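Alcohol dehydrogenase (Escherichia coli, PDB 5VM2) is an oxidoreductase of unknown specificity, linked to membrane biogenesis, that probably oxidises alcohol groups with NAD or NADP as acceptor. Local coordinates at residues G96-C101 and N107-V112; L63-A68 and I89-P94; L182-A187 and I240-A245; F135-P140 and N295-T300; D113-A116 and Y121-A124. All blocks are in the same frame, centred on the assembly; numbering follows the deposited sequence.

How the contacts relate
Contacts 1, 2 and 5 lie in the GroES-like part of the chain and follow one another closely. P94 of contact 2 packs on C101 and C109 of contact 1, and strands 92-93 and 113-114 pair to join contacts 2 and 5. Contact 1 is a surface lobe held by zinc, whereas contact 2 is buried beside the magnesium ion and bridged by water. Contact 5, partly buried, combines a weak backbone bond with methionine-arginine packing. Contact 4 brings a helix against a strand of the large mixed sheet through aromatic packing, and its Y137 bonds to E90 of contact 2. Contact 3, buried and packed mainly through one methyl-on-ring contact, belongs to the separate parallel sheet.

Contact 1: G96-C101 and N107-V112; sequences GHCRYC and NICPDV. With ZN (zinc ion), chain D.
C98 and C101 of segment 96-101 meet C109 of segment 107-112 on a zinc ion, the four-cysteine structural zinc lobe familiar from zinc-containing alcohol dehydrogenases. C98 SG and C109 SG each lie 2.3 Å from zinc, and C101 SG 2.4 Å; C95 completes the tetrad. The three sulfurs arrive with different side-chain rotations. In C109, SG is anti to the backbone N (chi1 171°), which brings it to the metal, while SG of C98 sits between its own backbone N and carbonyl carbon.

Amide N-H groups form a second shell round three of the sulfurs, the one to C109 SG weak. C101 N donates to C98 SG at 3.4 Å with a nearly straight N-H...S angle of 167°, and this bond caps the short, weakly bonded helix from about residue 99. G96 N donates to C101 SG at 3.3 Å. Such bonds would be expected to draw negative charge off the sulfurs and so tune their hold on zinc. The weak one, from D111 N to C109 SG, lies within the type I turn from C109 to V112.

Farther from the metal, I108 and P110 of segment 107-112 pack against Y100. The Y100 side chain crosses those of I108 and P110 at about a right angle, both meeting its ring obliquely, while CG of its neighbour R99 sits over the centre of one ring face. I108 CD1 approaches Y100 CD1 at 3.7 Å. P110 bridges the apolar patch and the metal site: its CD is 3.7 Å from Y100 CD2 and equally far from C98 SG.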
# COMPACT_ATOMS: atom_id res chain seq x y z
N GLY A 96 20.29 4.41 -5.38
CA GLY A 96 21.21 4.85 -4.35
C GLY A 96 22.20 5.93 -4.74
O GLY A 96 22.94 6.40 -3.87
N HIS A 97 22.23 6.35 -6.01
CA HIS A 97 23.23 7.32 -6.44
C HIS A 97 22.67 8.48 -7.26
O HIS A 97 23.44 9.41 -7.56
CB HIS A 97 24.33 6.63 -7.26
CG HIS A 97 23.84 5.95 -8.50
ND1 HIS A 97 23.50 6.64 -9.64
CD2 HIS A 97 23.63 4.64 -8.77
CE1 HIS A 97 23.10 5.79 -10.57
NE2 HIS A 97 23.17 4.57 -10.06
N CYS A 98 21.40 8.47 -7.63
CA CYS A 98 20.85 9.57 -8.41
C CYS A 98 20.53 10.76 -7.50
O CYS A 98 20.60 10.68 -6.27
CB CYS A 98 19.61 9.13 -9.18
SG CYS A 98 18.12 8.92 -8.18
N ARG A 99 20.17 11.89 -8.13
CA ARG A 99 19.87 13.10 -7.37
C ARG A 99 18.72 12.88 -6.39
O ARG A 99 18.74 13.45 -5.29
CB ARG A 99 19.54 14.26 -8.33
CG ARG A 99 18.07 14.39 -8.68
CD ARG A 99 17.82 15.29 -9.89
NE ARG A 99 17.79 16.72 -9.57
CZ ARG A 99 16.88 17.31 -8.79
NH1 ARG A 99 15.91 16.60 -8.22
NH2 ARG A 99 16.94 18.62 -8.58
N TYR A 100 17.74 12.04 -6.73
CA TYR A 100 16.60 11.87 -5.84
C TYR A 100 16.95 10.97 -4.66
O TYR A 100 16.51 11.23 -3.54
CB TYR A 100 15.41 11.30 -6.60
CG TYR A 100 15.11 12.09 -7.85
CD1 TYR A 100 14.48 13.33 -7.79
CD2 TYR A 100 15.49 11.61 -9.09
CE1 TYR A 100 14.22 14.05 -8.94
CE2 TYR A 100 15.24 12.33 -10.24
CZ TYR A 100 14.60 13.55 -10.16
OH TYR A 100 14.36 14.25 -11.32
N CYS A 101 17.72 9.90 -4.90
CA CYS A 101 18.18 9.07 -3.80
C CYS A 101 19.06 9.87 -2.85
O CYS A 101 18.88 9.81 -1.63
CB CYS A 101 18.95 7.86 -4.34
SG CYS A 101 17.92 6.64 -5.14
N ASN A 107 12.18 7.15 -3.17
CA ASN A 107 10.95 6.54 -3.68
C ASN A 107 10.65 6.97 -5.10
O ASN A 107 10.02 6.22 -5.85
CB ASN A 107 9.77 6.87 -2.76
CG ASN A 107 9.58 8.36 -2.55
OD1 ASN A 107 10.54 9.09 -2.31
ND2 ASN A 107 8.33 8.81 -2.62
N ILE A 108 11.09 8.17 -5.50
CA ILE A 108 10.87 8.63 -6.87
C ILE A 108 12.09 8.40 -7.75
O ILE A 108 12.20 8.98 -8.83
CB ILE A 108 10.43 10.11 -6.90
CG1 ILE A 108 11.58 11.04 -6.51
CG2 ILE A 108 9.23 10.34 -5.97
CD1 ILE A 108 11.17 12.51 -6.44
N CYS A 109 13.02 7.55 -7.30
CA CYS A 109 14.20 7.21 -8.09
C CYS A 109 13.77 6.67 -9.46
O CYS A 109 12.93 5.77 -9.54
CB CYS A 109 15.04 6.16 -7.36
SG CYS A 109 16.40 5.42 -8.33
N PRO A 110 14.32 7.20 -10.56
CA PRO A 110 13.92 6.73 -11.89
C PRO A 110 14.36 5.31 -12.20
O PRO A 110 13.86 4.72 -13.16
CB PRO A 110 14.58 7.73 -12.84
CG PRO A 110 15.78 8.22 -12.08
CD PRO A 110 15.37 8.24 -10.63
N ASP A 111 15.29 4.74 -11.42
CA ASP A 111 15.75 3.38 -11.63
C ASP A 111 15.43 2.49 -10.43
O ASP A 111 16.20 1.59 -10.10
CB ASP A 111 17.25 3.36 -11.91
CG ASP A 111 17.61 3.98 -13.24
OD1 ASP A 111 17.00 3.59 -14.26
OD2 ASP A 111 18.50 4.85 -13.27
N VAL A 112 14.30 2.74 -9.76
CA VAL A 112 13.89 1.86 -8.67
C VAL A 112 13.53 0.49 -9.23
O VAL A 112 12.93 0.37 -10.31
CB VAL A 112 12.72 2.47 -7.88
CG1 VAL A 112 11.47 2.59 -8.74
CG2 VAL A 112 12.43 1.63 -6.63
ZN ZN D . 18.16 6.66 -7.54

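Contact 2: L63-A68 and I89-P94; sequences LGHECA and IEPGVP. With MG (magnesium ion), chain C.
H65 and C67 face P91 and I89 in two side-by-side pairs, with a buried water between the backbones. In the first pair P91 CG comes to the edge of the H65 imidazole, near its plane, and P91 CB lies 3.4 Å from H65 O. The proline therefore borders the histidine without covering either ring face. Over one of those faces lies E66 CG, 3.3 Å above the plane and offset toward the rim.

In the second pair, C67 SG meets the outer end of I89, 3.5 Å from I89 CD1. Its chi1 of 65° sets SG between the backbone N and the carbonyl carbon, from where it lies alongside both CG1 and CD1 of I89.

The imidazole points its far nitrogen at the magnesium ion, with H65 NE2 at 2.4 Å. E66 OE1 binds the same ion at 2.3 Å, and a water and E152 are further ligands. The G-H-E sequence at 64-66 and its metal are consistent with the catalytic metal site of zinc-dependent relatives, although magnesium is modelled here. K340 forms a salt bridge with E66 through OE2.

Between the pairs, water 1 accepts from C67 N at 2.9 Å and is placed to donate to H65 O at 2.7 Å and I89 O at 2.8 Å, though other acceptors may share its protons. A single water thus links the two backbones beside the metal ligands.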
# COMPACT_ATOMS: atom_id res chain seq x y z
N LEU A 63 3.63 -11.70 -9.91
CA LEU A 63 2.74 -10.74 -9.28
C LEU A 63 2.93 -10.78 -7.77
O LEU A 63 3.33 -11.81 -7.21
CB LEU A 63 1.27 -10.99 -9.63
CG LEU A 63 0.82 -10.62 -11.04
CD1 LEU A 63 -0.65 -10.93 -11.23
CD2 LEU A 63 1.10 -9.15 -11.32
N GLY A 64 2.64 -9.65 -7.13
CA GLY A 64 2.77 -9.54 -5.69
C GLY A 64 3.95 -8.69 -5.27
O GLY A 64 5.06 -8.84 -5.79
N HIS A 65 3.72 -7.78 -4.32
CA HIS A 65 4.80 -6.95 -3.79
C HIS A 65 4.76 -6.78 -2.28
O HIS A 65 5.81 -6.48 -1.70
CB HIS A 65 4.80 -5.57 -4.46
CG HIS A 65 3.59 -4.73 -4.15
ND1 HIS A 65 2.44 -4.78 -4.90
CD2 HIS A 65 3.37 -3.82 -3.18
CE1 HIS A 65 1.56 -3.93 -4.41
NE2 HIS A 65 2.10 -3.33 -3.36
N GLU A 66 3.62 -6.96 -1.62
CA GLU A 66 3.55 -6.93 -0.16
C GLU A 66 3.76 -8.35 0.35
O GLU A 66 2.97 -9.25 0.04
CB GLU A 66 2.19 -6.40 0.30
CG GLU A 66 1.50 -5.48 -0.71
CD GLU A 66 0.10 -5.06 -0.28
OE1 GLU A 66 -0.29 -3.90 -0.55
OE2 GLU A 66 -0.62 -5.88 0.33
N CYS A 67 4.83 -8.57 1.12
CA CYS A 67 5.09 -9.92 1.60
C CYS A 67 6.00 -9.89 2.82
O CYS A 67 6.60 -8.86 3.16
CB CYS A 67 5.69 -10.80 0.50
SG CYS A 67 7.31 -10.27 -0.06
N ALA A 68 6.09 -11.04 3.48
CA ALA A 68 6.92 -11.25 4.66
C ALA A 68 7.17 -12.74 4.80
O ALA A 68 6.48 -13.56 4.19
CB ALA A 68 6.26 -10.68 5.92
N ILE A 89 9.83 -7.24 3.72
CA ILE A 89 10.69 -6.59 2.74
C ILE A 89 10.01 -5.31 2.27
O ILE A 89 8.79 -5.26 2.10
CB ILE A 89 11.02 -7.52 1.55
CG1 ILE A 89 9.76 -7.86 0.75
CG2 ILE A 89 11.72 -8.80 2.03
CD1 ILE A 89 10.07 -8.21 -0.68
N GLU A 90 10.81 -4.27 2.10
CA GLU A 90 10.38 -3.08 1.39
C GLU A 90 10.61 -3.32 -0.10
O GLU A 90 11.76 -3.47 -0.51
CB GLU A 90 11.15 -1.86 1.86
CG GLU A 90 10.67 -0.55 1.26
CD GLU A 90 11.34 0.68 1.87
OE1 GLU A 90 11.91 0.57 2.98
OE2 GLU A 90 11.28 1.76 1.24
N PRO A 91 9.56 -3.40 -0.92
CA PRO A 91 9.70 -3.96 -2.27
C PRO A 91 10.30 -3.02 -3.30
O PRO A 91 10.49 -3.44 -4.45
CB PRO A 91 8.26 -4.34 -2.64
CG PRO A 91 7.43 -3.38 -1.87
CD PRO A 91 8.15 -3.12 -0.58
N GLY A 92 10.61 -1.78 -2.95
CA GLY A 92 11.25 -0.88 -3.90
C GLY A 92 12.70 -0.61 -3.56
O GLY A 92 12.99 0.05 -2.56
N VAL A 93 13.62 -1.13 -4.37
CA VAL A 93 15.05 -0.99 -4.13
C VAL A 93 15.57 0.10 -5.07
O VAL A 93 15.66 -0.14 -6.29
CB VAL A 93 15.79 -2.31 -4.36
CG1 VAL A 93 17.29 -2.12 -4.13
CG2 VAL A 93 15.22 -3.41 -3.47
N PRO A 94 15.93 1.28 -4.57
CA PRO A 94 16.33 2.38 -5.44
C PRO A 94 17.79 2.26 -5.84
O PRO A 94 18.53 1.41 -5.34
CB PRO A 94 16.10 3.60 -4.55
CG PRO A 94 16.50 3.10 -3.19
CD PRO A 94 16.10 1.63 -3.15
MG MG C . 1.00 -2.33 -1.54
O HOH W 1 6.48 -6.22 0.89
O HOH W 2 -0.02 -0.72 -1.68

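Contact 3: L182-A187 and I240-A245; sequences LMTLQA and IVFETA
T184 of helix 179-190 lays its methyl group on the ring of F242 in strand 238-243, and this single CH-pi contact is the tight part of the interface. T184 CG2 stands 3.8 Å from the centroid of the F242 ring, and the line between them is 17° off the ring normal. The methyl is therefore over the face, though shifted toward the rim, where F242 CG and CD2 are its nearest ring atoms. The T184 chi1 of -55°, measured to OG1, leaves CG2 opposite the backbone N, and the methyl faces the sheet. The hydroxyl turns back to the helix, and OG1 is hydrogen-bonded to I180 O one turn earlier. I174 of the neighbouring strand 171-175 touches both T184 and F242, so the helix packs on two adjacent strands.

Just past the end of the strand the contact becomes looser. T244 CG2 comes no closer than 4.1 Å to T184 OG1, and the two threonine side chains run past each other in opposite directions. T244 is partly exposed, and the following A245 is exposed and poorly ordered. T244 is held from that neighbouring strand: its OG1 hydrogen-bonds to L175 O at its end, just before the glycine-rich turn.

With the helix emerging from a GxGxxG-like turn after strand 171-175, beside strand 238-243, this packing is characteristic of the Rossmann fold that binds NAD(P) in this dehydrogenase family.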
# COMPACT_ATOMS: atom_id res chain seq x y z
N LEU A 182 -7.99 3.47 4.90
CA LEU A 182 -7.94 3.04 6.29
C LEU A 182 -6.52 3.11 6.83
O LEU A 182 -6.31 3.48 8.00
CB LEU A 182 -8.51 1.62 6.41
CG LEU A 182 -9.98 1.55 6.01
CD1 LEU A 182 -10.49 0.12 6.02
CD2 LEU A 182 -10.82 2.43 6.93
N MET A 183 -5.52 2.77 6.00
CA MET A 183 -4.13 2.97 6.40
C MET A 183 -3.83 4.44 6.67
O MET A 183 -3.16 4.77 7.65
CB MET A 183 -3.18 2.43 5.33
CG MET A 183 -3.24 0.93 5.12
SD MET A 183 -3.11 -0.01 6.64
CE MET A 183 -2.86 -1.67 6.01
N THR A 184 -4.32 5.32 5.79
CA THR A 184 -4.10 6.75 5.98
C THR A 184 -4.78 7.25 7.25
O THR A 184 -4.20 8.05 8.00
CB THR A 184 -4.61 7.52 4.75
OG1 THR A 184 -3.98 7.00 3.57
CG2 THR A 184 -4.29 9.01 4.88
N LEU A 185 -5.99 6.76 7.52
CA LEU A 185 -6.70 7.11 8.76
C LEU A 185 -5.87 6.76 9.99
O LEU A 185 -5.67 7.60 10.88
CB LEU A 185 -8.05 6.39 8.78
CG LEU A 185 -8.78 6.14 10.10
CD1 LEU A 185 -9.22 7.47 10.72
CD2 LEU A 185 -9.97 5.20 9.86
N GLN A 186 -5.37 5.53 10.06
CA GLN A 186 -4.58 5.13 11.22
C GLN A 186 -3.27 5.90 11.29
O GLN A 186 -2.79 6.23 12.38
CB GLN A 186 -4.35 3.62 11.17
CG GLN A 186 -5.64 2.83 11.22
CD GLN A 186 -5.43 1.40 11.66
OE1 GLN A 186 -5.26 1.13 12.84
NE2 GLN A 186 -5.45 0.48 10.70
N ALA A 187 -2.68 6.22 10.13
CA ALA A 187 -1.48 7.05 10.15
C ALA A 187 -1.78 8.44 10.69
O ALA A 187 -1.03 8.97 11.51
CB ALA A 187 -0.87 7.14 8.75
N ILE A 240 -6.42 19.31 5.70
CA ILE A 240 -5.83 18.34 4.78
C ILE A 240 -6.95 17.46 4.25
O ILE A 240 -7.77 16.97 5.03
CB ILE A 240 -4.76 17.47 5.46
CG1 ILE A 240 -3.66 18.32 6.10
CG2 ILE A 240 -4.17 16.50 4.46
CD1 ILE A 240 -2.91 17.61 7.22
N VAL A 241 -7.00 17.28 2.94
CA VAL A 241 -7.90 16.32 2.32
C VAL A 241 -7.04 15.27 1.64
O VAL A 241 -6.20 15.60 0.80
CB VAL A 241 -8.85 16.97 1.31
CG1 VAL A 241 -9.81 15.92 0.74
CG2 VAL A 241 -9.63 18.11 1.95
N PHE A 242 -7.24 14.01 2.03
CA PHE A 242 -6.58 12.89 1.39
C PHE A 242 -7.55 12.27 0.38
O PHE A 242 -8.69 11.95 0.73
CB PHE A 242 -6.16 11.83 2.41
CG PHE A 242 -5.09 12.29 3.35
CD1 PHE A 242 -5.42 12.90 4.55
CD2 PHE A 242 -3.75 12.11 3.03
CE1 PHE A 242 -4.43 13.32 5.43
CE2 PHE A 242 -2.76 12.54 3.90
CZ PHE A 242 -3.10 13.14 5.10
N GLU A 243 -7.09 12.11 -0.85
CA GLU A 243 -7.81 11.35 -1.86
C GLU A 243 -7.14 9.99 -2.00
O GLU A 243 -5.96 9.91 -2.36
CB GLU A 243 -7.83 12.10 -3.20
CG GLU A 243 -8.92 11.64 -4.14
CD GLU A 243 -8.61 10.30 -4.77
OE1 GLU A 243 -9.55 9.49 -4.94
OE2 GLU A 243 -7.43 10.04 -5.09
N THR A 244 -7.87 8.93 -1.68
CA THR A 244 -7.28 7.60 -1.57
C THR A 244 -7.97 6.53 -2.40
O THR A 244 -7.42 5.44 -2.55
CB THR A 244 -7.28 7.13 -0.10
OG1 THR A 244 -8.62 6.81 0.30
CG2 THR A 244 -6.73 8.21 0.82
N ALA A 245 -9.16 6.81 -2.96
CA ALA A 245 -9.87 5.81 -3.75
C ALA A 245 -9.40 5.76 -5.20
O ALA A 245 -9.67 4.77 -5.88
CB ALA A 245 -11.37 6.07 -3.70

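Contact 4: F135-P140 and N295-T300; sequences FTYKLP and NRYPVT
Strand 136-138 passes the first turn of helix 297-305, with the CA atoms of Y137 and P298 7.8 Å apart, a gap filled by side chains. Y137 points from the strand toward the helix and offers a ring face; its chi1 of -56° sets CG opposite the carbonyl carbon, turning the ring over Y297 CB. That CB sits over the centre of the face, 3.7 Å from the Y137 ring centroid and 13° off its normal, a CH-pi contact.

The two rings meet obliquely, planes at 37° and centroids 5.0 Å apart. The closest atoms are Y137 CD1 and Y297 CD2, 3.4 Å from each other. P298 flanks the same ring obliquely, its CD being 4.1 Å from Y137 CE2.

Through these residues a strand of the mixed sheet, in the GroES-like part of the chain, meets the helix that follows the last strand, 286-290, of the parallel sheet. The hydroxyl of Y137 is held by E90, OH hydrogen-bonding to OE1.

At the helix start, R296 O accepts two bonds, from T300 N at 3.0 Å and from T300 OG1, which stands above the carbonyl plane at 2.6 Å.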
# COMPACT_ATOMS: atom_id res chain seq x y z
N PHE A 135 16.89 -3.45 2.44
CA PHE A 135 15.45 -3.18 2.39
C PHE A 135 14.66 -4.37 2.93
O PHE A 135 13.54 -4.65 2.48
CB PHE A 135 15.04 -2.77 0.98
CG PHE A 135 15.55 -1.41 0.62
CD1 PHE A 135 16.83 -1.25 0.12
CD2 PHE A 135 14.78 -0.28 0.87
CE1 PHE A 135 17.33 0.01 -0.17
CE2 PHE A 135 15.26 0.98 0.58
CZ PHE A 135 16.54 1.13 0.06
N THR A 136 15.24 -5.04 3.91
CA THR A 136 14.57 -6.07 4.68
C THR A 136 14.57 -5.62 6.14
O THR A 136 15.51 -4.98 6.60
CB THR A 136 15.29 -7.41 4.51
OG1 THR A 136 15.25 -7.80 3.14
CG2 THR A 136 14.64 -8.50 5.37
N TYR A 137 13.51 -6.00 6.85
CA TYR A 137 13.30 -5.51 8.20
C TYR A 137 12.82 -6.65 9.09
O TYR A 137 11.86 -7.34 8.75
CB TYR A 137 12.29 -4.35 8.23
CG TYR A 137 12.67 -3.21 7.32
CD1 TYR A 137 12.37 -3.25 5.96
CD2 TYR A 137 13.34 -2.09 7.81
CE1 TYR A 137 12.73 -2.21 5.11
CE2 TYR A 137 13.69 -1.04 6.97
CZ TYR A 137 13.39 -1.11 5.63
OH TYR A 137 13.74 -0.08 4.78
N LYS A 138 13.48 -6.82 10.23
CA LYS A 138 13.07 -7.87 11.15
C LYS A 138 11.76 -7.48 11.83
O LYS A 138 11.55 -6.33 12.22
CB LYS A 138 14.15 -8.11 12.19
CG LYS A 138 13.65 -8.68 13.50
CD LYS A 138 13.50 -10.18 13.37
CE LYS A 138 13.69 -10.90 14.68
NZ LYS A 138 13.59 -12.34 14.42
N LEU A 139 10.88 -8.45 11.96
CA LEU A 139 9.62 -8.19 12.64
C LEU A 139 9.80 -8.34 14.15
O LEU A 139 10.51 -9.24 14.61
CB LEU A 139 8.55 -9.16 12.16
CG LEU A 139 8.32 -9.19 10.65
CD1 LEU A 139 7.39 -10.33 10.28
CD2 LEU A 139 7.77 -7.85 10.17
N PRO A 140 9.18 -7.47 14.95
CA PRO A 140 9.14 -7.69 16.39
C PRO A 140 8.52 -9.04 16.71
O PRO A 140 7.75 -9.61 15.92
CB PRO A 140 8.26 -6.54 16.91
CG PRO A 140 8.38 -5.47 15.86
CD PRO A 140 8.53 -6.21 14.55
N ASN A 295 11.67 5.77 3.68
CA ASN A 295 12.13 5.76 5.07
C ASN A 295 10.97 5.64 6.07
O ASN A 295 11.05 6.17 7.19
CB ASN A 295 12.97 7.00 5.39
CG ASN A 295 14.01 7.30 4.32
OD1 ASN A 295 14.81 6.43 3.97
ND2 ASN A 295 14.00 8.52 3.81
N ARG A 296 9.92 4.90 5.71
CA ARG A 296 8.74 4.75 6.56
C ARG A 296 8.61 3.39 7.22
O ARG A 296 7.75 3.23 8.10
CB ARG A 296 7.46 5.03 5.77
CG ARG A 296 7.50 6.26 4.89
CD ARG A 296 7.77 7.53 5.69
NE ARG A 296 7.55 8.72 4.86
CZ ARG A 296 7.72 9.97 5.28
NH1 ARG A 296 8.11 10.22 6.52
NH2 ARG A 296 7.49 10.98 4.44
N TYR A 297 9.38 2.39 6.80
CA TYR A 297 9.16 1.04 7.33
C TYR A 297 9.40 0.97 8.83
O TYR A 297 8.53 0.43 9.53
CB TYR A 297 10.02 0.03 6.56
CG TYR A 297 9.21 -0.78 5.56
CD1 TYR A 297 8.43 -0.15 4.60
CD2 TYR A 297 9.22 -2.17 5.58
CE1 TYR A 297 7.68 -0.87 3.68
CE2 TYR A 297 8.47 -2.91 4.66
CZ TYR A 297 7.70 -2.25 3.72
OH TYR A 297 6.96 -2.96 2.81
N PRO A 298 10.50 1.48 9.38
CA PRO A 298 10.69 1.33 10.84
C PRO A 298 9.58 1.97 11.66
O PRO A 298 9.05 1.33 12.57
CB PRO A 298 12.05 2.00 11.07
CG PRO A 298 12.77 1.82 9.77
CD PRO A 298 11.71 2.03 8.74
N VAL A 299 9.20 3.21 11.35
CA VAL A 299 8.17 3.88 12.14
C VAL A 299 6.82 3.19 11.97
O VAL A 299 6.00 3.19 12.90
CB VAL A 299 8.10 5.38 11.78
CG1 VAL A 299 7.54 5.58 10.38
CG2 VAL A 299 7.25 6.12 12.81
N THR A 300 6.57 2.58 10.81
CA THR A 300 5.31 1.88 10.60
C THR A 300 5.29 0.56 11.36
O THR A 300 4.30 0.22 12.02
CB THR A 300 5.08 1.65 9.11
OG1 THR A 300 5.14 2.90 8.41
CG2 THR A 300 3.73 0.99 8.86

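Contact 5: D113-A116 and Y121-A124; sequences DFMA and YRGA
The loop leaving strand 113-114 folds back on itself before strand 128-132 in the GroES-like part of the chain, and M115 and A116 meet R122, G123 and A124 across it. Both corner residues, A116 and Y121, have backbone angles in the left-handed helical region (phi 63° and 57°), consistent with the chain's reversal here.

M115 carries most of the side-chain packing. Its chain bends at chi2 and chi3, so that the methyl CE swings over toward the guanidinium of R122, 3.5 Å from NH1. CE also lies near R122 NH2, at 3.6 Å, in an oblique approach to the flat group. M115 SD lies 4.2 Å from A124 CB, and the side chain further touches P91, which ties the loop to contact 2.

The backbones are joined less firmly. A116 N donates to R122 O at 2.6 Å; the distance is short, but the bent N-H...O angle of 129° makes the bond weak. Water 3 adds a second link: it accepts from R122 N at 2.9 Å and donates weakly to F114 O. D113 OD1 is 4.9 Å from R122 NH1, too far for a salt bridge.

The guanidinium thus meets the M115 methyl CE through van der Waals contact. Any pull from the D113 carboxylate would be long-range, and bent or solvent-mediated bonds link the backbones of the fold-back.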
# COMPACT_ATOMS: atom_id res chain seq x y z
N ASP A 113 13.93 -0.55 -8.51
CA ASP A 113 13.54 -1.91 -8.87
C ASP A 113 12.45 -2.31 -7.88
O ASP A 113 12.74 -2.65 -6.73
CB ASP A 113 14.73 -2.85 -8.83
CG ASP A 113 14.35 -4.31 -9.03
OD1 ASP A 113 15.21 -5.20 -8.87
OD2 ASP A 113 13.17 -4.56 -9.34
N PHE A 114 11.22 -2.26 -8.37
CA PHE A 114 10.04 -2.54 -7.57
C PHE A 114 9.48 -3.91 -7.96
O PHE A 114 9.40 -4.24 -9.15
CB PHE A 114 8.97 -1.46 -7.76
CG PHE A 114 7.93 -1.45 -6.68
CD1 PHE A 114 6.76 -2.19 -6.82
CD2 PHE A 114 8.11 -0.71 -5.52
CE1 PHE A 114 5.80 -2.19 -5.84
CE2 PHE A 114 7.15 -0.71 -4.53
CZ PHE A 114 5.99 -1.45 -4.68
N MET A 115 9.11 -4.69 -6.95
CA MET A 115 8.63 -6.05 -7.17
C MET A 115 7.46 -6.08 -8.15
O MET A 115 6.61 -5.19 -8.15
CB MET A 115 8.20 -6.68 -5.85
CG MET A 115 9.34 -6.98 -4.90
SD MET A 115 9.01 -8.50 -4.01
CE MET A 115 9.79 -9.69 -5.09
N ALA A 116 7.44 -7.12 -8.98
CA ALA A 116 6.33 -7.42 -9.88
C ALA A 116 6.10 -6.32 -10.91
O ALA A 116 4.97 -6.12 -11.36
CB ALA A 116 5.04 -7.67 -9.09
N TYR A 121 9.84 -8.07 -13.33
CA TYR A 121 8.56 -8.73 -13.10
C TYR A 121 8.67 -9.87 -12.08
O TYR A 121 7.97 -10.88 -12.18
CB TYR A 121 7.95 -9.25 -14.41
CG TYR A 121 7.89 -8.23 -15.52
CD1 TYR A 121 8.80 -8.25 -16.57
CD2 TYR A 121 6.92 -7.23 -15.52
CE1 TYR A 121 8.75 -7.32 -17.59
CE2 TYR A 121 6.85 -6.30 -16.54
CZ TYR A 121 7.77 -6.35 -17.57
OH TYR A 121 7.72 -5.42 -18.58
N ARG A 122 9.57 -9.72 -11.11
CA ARG A 122 9.69 -10.69 -10.03
C ARG A 122 8.52 -10.53 -9.07
O ARG A 122 8.36 -9.48 -8.45
CB ARG A 122 11.00 -10.50 -9.27
CG ARG A 122 12.27 -10.71 -10.07
CD ARG A 122 13.48 -10.20 -9.28
NE ARG A 122 13.53 -10.73 -7.91
CZ ARG A 122 13.14 -10.08 -6.82
NH1 ARG A 122 12.64 -8.85 -6.92
NH2 ARG A 122 13.22 -10.65 -5.63
N GLY A 123 7.71 -11.58 -8.93
CA GLY A 123 6.56 -11.53 -8.04
C GLY A 123 6.86 -12.08 -6.66
O GLY A 123 7.70 -12.95 -6.48
N ALA A 124 6.15 -11.54 -5.66
CA ALA A 124 6.26 -12.06 -4.31
C ALA A 124 5.54 -13.40 -4.16
O ALA A 124 5.81 -14.13 -3.20
CB ALA A 124 5.70 -11.05 -3.31
O HOH W 3 10.57 -7.12 -10.42